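Local coordinates for pyruvate kinase (Pseudomonas aeruginosa, PDB 6QXL), which probably catalyses the last step of glycolysis, transferring the phosphate of phosphoenolpyruvate to ADP to give pyruvate and ATP, at residues V278-Q283 with D308-V313. Sequence-based numbering, arbitrary orientation.
Sequences VITATQ and DYTDAV
Thr280 N donates a nearly straight hydrogen bond (172° at the hydrogen) to Ala312 O at 2.9 Å, joining strands 277-281 and 312-315, the seventh and eighth of the parallel TIM barrel. Helix 296-307 makes the beta-alpha-beta crossover between them and stops in a Schellman motif at Tyr309. The tight part lies where the chain swings from this turn into the last strand. There Val278 O is gripped by two donors: Asp311 N at 3.0 Å, on a bent path, and Ala312 N at 3.3 Å, in the carbonyl plane. Asp311 answers with its side chain. CG sits beside its own backbone N (chi1 -79°), which brings OD1 round to Val278 N; the N-H comes from above the carboxylate plane, 57° out of it, while OD2 is held by a salt bridge to Arg395. On the face carrying Ile279 and Ala312 the touch is lighter, with Ile279 CG1 4.3 Å from Ala312 CB. Contact fades beyond Thr280: Ala281 and Thr282 make no contact with 308-313, and their carbonyls bind Arg248, while partly exposed Thr282 hydrogen-bonds through OG1 a malonate ion, probably from the crystallisation liquor, and Gln283 OE1 the backbone N of Arg296 of a second subunit. Back in the buried part, on the face of Thr280 and Val313, helix 260-273 covers Thr280 through Gln264 and Ile268. Thr310 OG1, anti to its own backbone N, shares a hydrogen bond of 2.9 Å with Thr280 OG1.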
ATOM      1  N   VAL A 278     -15.050  18.119 -14.228  1.00 40.91           N
ATOM      2  CA  VAL A 278     -14.378  17.800 -15.489  1.00 41.38           C
ATOM      3  C   VAL A 278     -15.274  17.065 -16.466  1.00 38.63           C
ATOM      4  O   VAL A 278     -15.973  16.134 -16.087  1.00 36.00           O
ATOM      5  CB  VAL A 278     -13.049  17.041 -15.238  1.00 43.66           C
ATOM      6  CG1 VAL A 278     -13.266  15.747 -14.475  1.00 44.37           C
ATOM      7  CG2 VAL A 278     -12.329  16.761 -16.545  1.00 43.55           C
ATOM      8  N   ILE A 279     -15.221  17.495 -17.719  1.00 40.31           N
ATOM      9  CA  ILE A 279     -15.968  16.907 -18.833  1.00 42.48           C
ATOM     10  C   ILE A 279     -14.999  16.253 -19.834  1.00 38.63           C
ATOM     11  O   ILE A 279     -13.981  16.836 -20.189  1.00 32.95           O
ATOM     12  CB  ILE A 279     -16.722  18.006 -19.599  1.00 46.52           C
ATOM     13  CG1 ILE A 279     -17.668  18.793 -18.686  1.00 46.28           C
ATOM     14  CG2 ILE A 279     -17.504  17.427 -20.769  1.00 51.37           C
ATOM     15  CD1 ILE A 279     -18.041  20.140 -19.283  1.00 48.79           C
ATOM     16  N   THR A 280     -15.330  15.058 -20.303  1.00 36.97           N
ATOM     17  CA  THR A 280     -14.581  14.398 -21.383  1.00 37.66           C
ATOM     18  C   THR A 280     -15.388  14.519 -22.673  1.00 39.60           C
ATOM     19  O   THR A 280     -16.589  14.266 -22.666  1.00 38.82           O
ATOM     20  CB  THR A 280     -14.331  12.919 -21.059  1.00 39.24           C
ATOM     21  OG1 THR A 280     -13.597  12.818 -19.838  1.00 44.12           O
ATOM     22  CG2 THR A 280     -13.515  12.244 -22.144  1.00 44.18           C
ATOM     23  N   ALA A 281     -14.737  14.901 -23.772  1.00 40.09           N
ATOM     24  CA  ALA A 281     -15.463  15.249 -25.005  1.00 38.09           C
ATOM     25  C   ALA A 281     -14.824  14.761 -26.296  1.00 37.77           C
ATOM     26  O   ALA A 281     -13.646  14.416 -26.333  1.00 36.18           O
ATOM     27  CB  ALA A 281     -15.645  16.757 -25.096  1.00 37.52           C
ATOM     28  N   THR A 282     -15.644  14.774 -27.350  1.00 38.97           N
ATOM     29  CA  THR A 282     -15.251  14.677 -28.747  1.00 34.92           C
ATOM     30  C   THR A 282     -15.102  13.261 -29.311  1.00 34.35           C
ATOM     31  O   THR A 282     -14.193  12.519 -28.958  1.00 31.40           O
ATOM     32  CB  THR A 282     -14.016  15.545 -29.025  1.00 36.33           C
ATOM     33  OG1 THR A 282     -14.275  16.875 -28.563  1.00 36.51           O
ATOM     34  CG2 THR A 282     -13.720  15.603 -30.492  1.00 39.57           C
ATOM     35  N   GLN A 283     -16.022  12.916 -30.209  1.00 35.39           N
ATOM     36  CA  GLN A 283     -16.029  11.664 -30.947  1.00 38.15           C
ATOM     37  C   GLN A 283     -16.216  10.451 -30.073  1.00 38.09           C
ATOM     38  O   GLN A 283     -15.836   9.349 -30.458  1.00 40.81           O
ATOM     39  CB  GLN A 283     -14.774  11.497 -31.811  1.00 42.40           C
ATOM     40  CG  GLN A 283     -14.463  12.672 -32.733  1.00 45.56           C
ATOM     41  CD  GLN A 283     -13.481  12.280 -33.842  1.00 46.19           C
ATOM     42  OE1 GLN A 283     -12.289  12.118 -33.610  1.00 45.22           O
ATOM     43  NE2 GLN A 283     -14.013  12.070 -35.051  1.00 52.68           N
ATOM     44  N   ASP A 308     -12.109   6.497 -15.321  1.00 37.63           N
ATOM     45  CA  ASP A 308     -11.189   7.597 -14.991  1.00 36.97           C
ATOM     46  C   ASP A 308     -11.821   8.594 -13.992  1.00 39.23           C
ATOM     47  O   ASP A 308     -11.131   9.481 -13.492  1.00 33.00           O
ATOM     48  CB  ASP A 308     -10.753   8.383 -16.235  1.00 39.30           C
ATOM     49  CG  ASP A 308     -10.051   7.533 -17.311  1.00 45.52           C
ATOM     50  OD1 ASP A 308      -9.314   6.580 -16.943  1.00 61.88           O
ATOM     51  OD2 ASP A 308     -10.241   7.811 -18.537  1.00 48.84           O
ATOM     52  N   TYR A 309     -13.131   8.460 -13.741  1.00 36.56           N
ATOM     53  CA  TYR A 309     -13.882   9.320 -12.823  1.00 38.40           C
ATOM     54  C   TYR A 309     -14.110  10.740 -13.359  1.00 39.01           C
ATOM     55  O   TYR A 309     -14.032  11.726 -12.631  1.00 38.54           O
ATOM     56  CB  TYR A 309     -13.304   9.325 -11.373  1.00 39.22           C
ATOM     57  CG  TYR A 309     -14.379   8.992 -10.385  1.00 38.53           C
ATOM     58  CD1 TYR A 309     -14.818   7.662 -10.244  1.00 39.40           C
ATOM     59  CD2 TYR A 309     -15.028   9.989  -9.651  1.00 38.05           C
ATOM     60  CE1 TYR A 309     -15.837   7.339  -9.368  1.00 39.28           C
ATOM     61  CE2 TYR A 309     -16.051   9.666  -8.766  1.00 37.54           C
ATOM     62  CZ  TYR A 309     -16.452   8.344  -8.636  1.00 39.48           C
ATOM     63  OH  TYR A 309     -17.473   8.017  -7.784  1.00 43.18           O
ATOM     64  N   THR A 310     -14.434  10.820 -14.637  1.00 37.47           N
ATOM     65  CA  THR A 310     -14.929  12.049 -15.228  1.00 33.89           C
ATOM     66  C   THR A 310     -16.290  12.377 -14.617  1.00 34.50           C
ATOM     67  O   THR A 310     -17.042  11.480 -14.221  1.00 32.80           O
ATOM     68  CB  THR A 310     -15.038  11.904 -16.773  1.00 33.31           C
ATOM     69  OG1 THR A 310     -15.091  13.198 -17.388  1.00 32.91           O
ATOM     70  CG2 THR A 310     -16.231  11.082 -17.199  1.00 30.86           C
ATOM     71  N   ASP A 311     -16.611  13.659 -14.552  1.00 35.04           N
ATOM     72  CA  ASP A 311     -17.930  14.069 -14.097  1.00 35.49           C
ATOM     73  C   ASP A 311     -18.961  13.841 -15.186  1.00 39.73           C
ATOM     74  O   ASP A 311     -20.073  13.393 -14.919  1.00 41.31           O
ATOM     75  CB  ASP A 311     -17.995  15.533 -13.715  1.00 36.42           C
ATOM     76  CG  ASP A 311     -17.426  15.812 -12.350  1.00 41.79           C
ATOM     77  OD1 ASP A 311     -16.177  15.890 -12.156  1.00 42.91           O
ATOM     78  OD2 ASP A 311     -18.305  16.059 -11.472  1.00 41.08           O
ATOM     79  N   ALA A 312     -18.589  14.186 -16.415  1.00 41.32           N
ATOM     80  CA  ALA A 312     -19.516  14.100 -17.518  1.00 40.22           C
ATOM     81  C   ALA A 312     -18.817  13.683 -18.791  1.00 41.06           C
ATOM     82  O   ALA A 312     -17.624  13.897 -18.967  1.00 37.51           O
ATOM     83  CB  ALA A 312     -20.214  15.432 -17.727  1.00 35.63           C
ATOM     84  N   VAL A 313     -19.621  13.129 -19.684  1.00 40.90           N
ATOM     85  CA  VAL A 313     -19.218  12.788 -21.030  1.00 39.10           C
ATOM     86  C   VAL A 313     -20.099  13.594 -21.965  1.00 40.22           C
ATOM     87  O   VAL A 313     -21.238  13.901 -21.629  1.00 40.14           O
ATOM     88  CB  VAL A 313     -19.370  11.288 -21.285  1.00 37.79           C
ATOM     89  CG1 VAL A 313     -18.280  10.534 -20.542  1.00 44.02           C
ATOM     90  CG2 VAL A 313     -20.722  10.779 -20.845  1.00 37.17           C
TER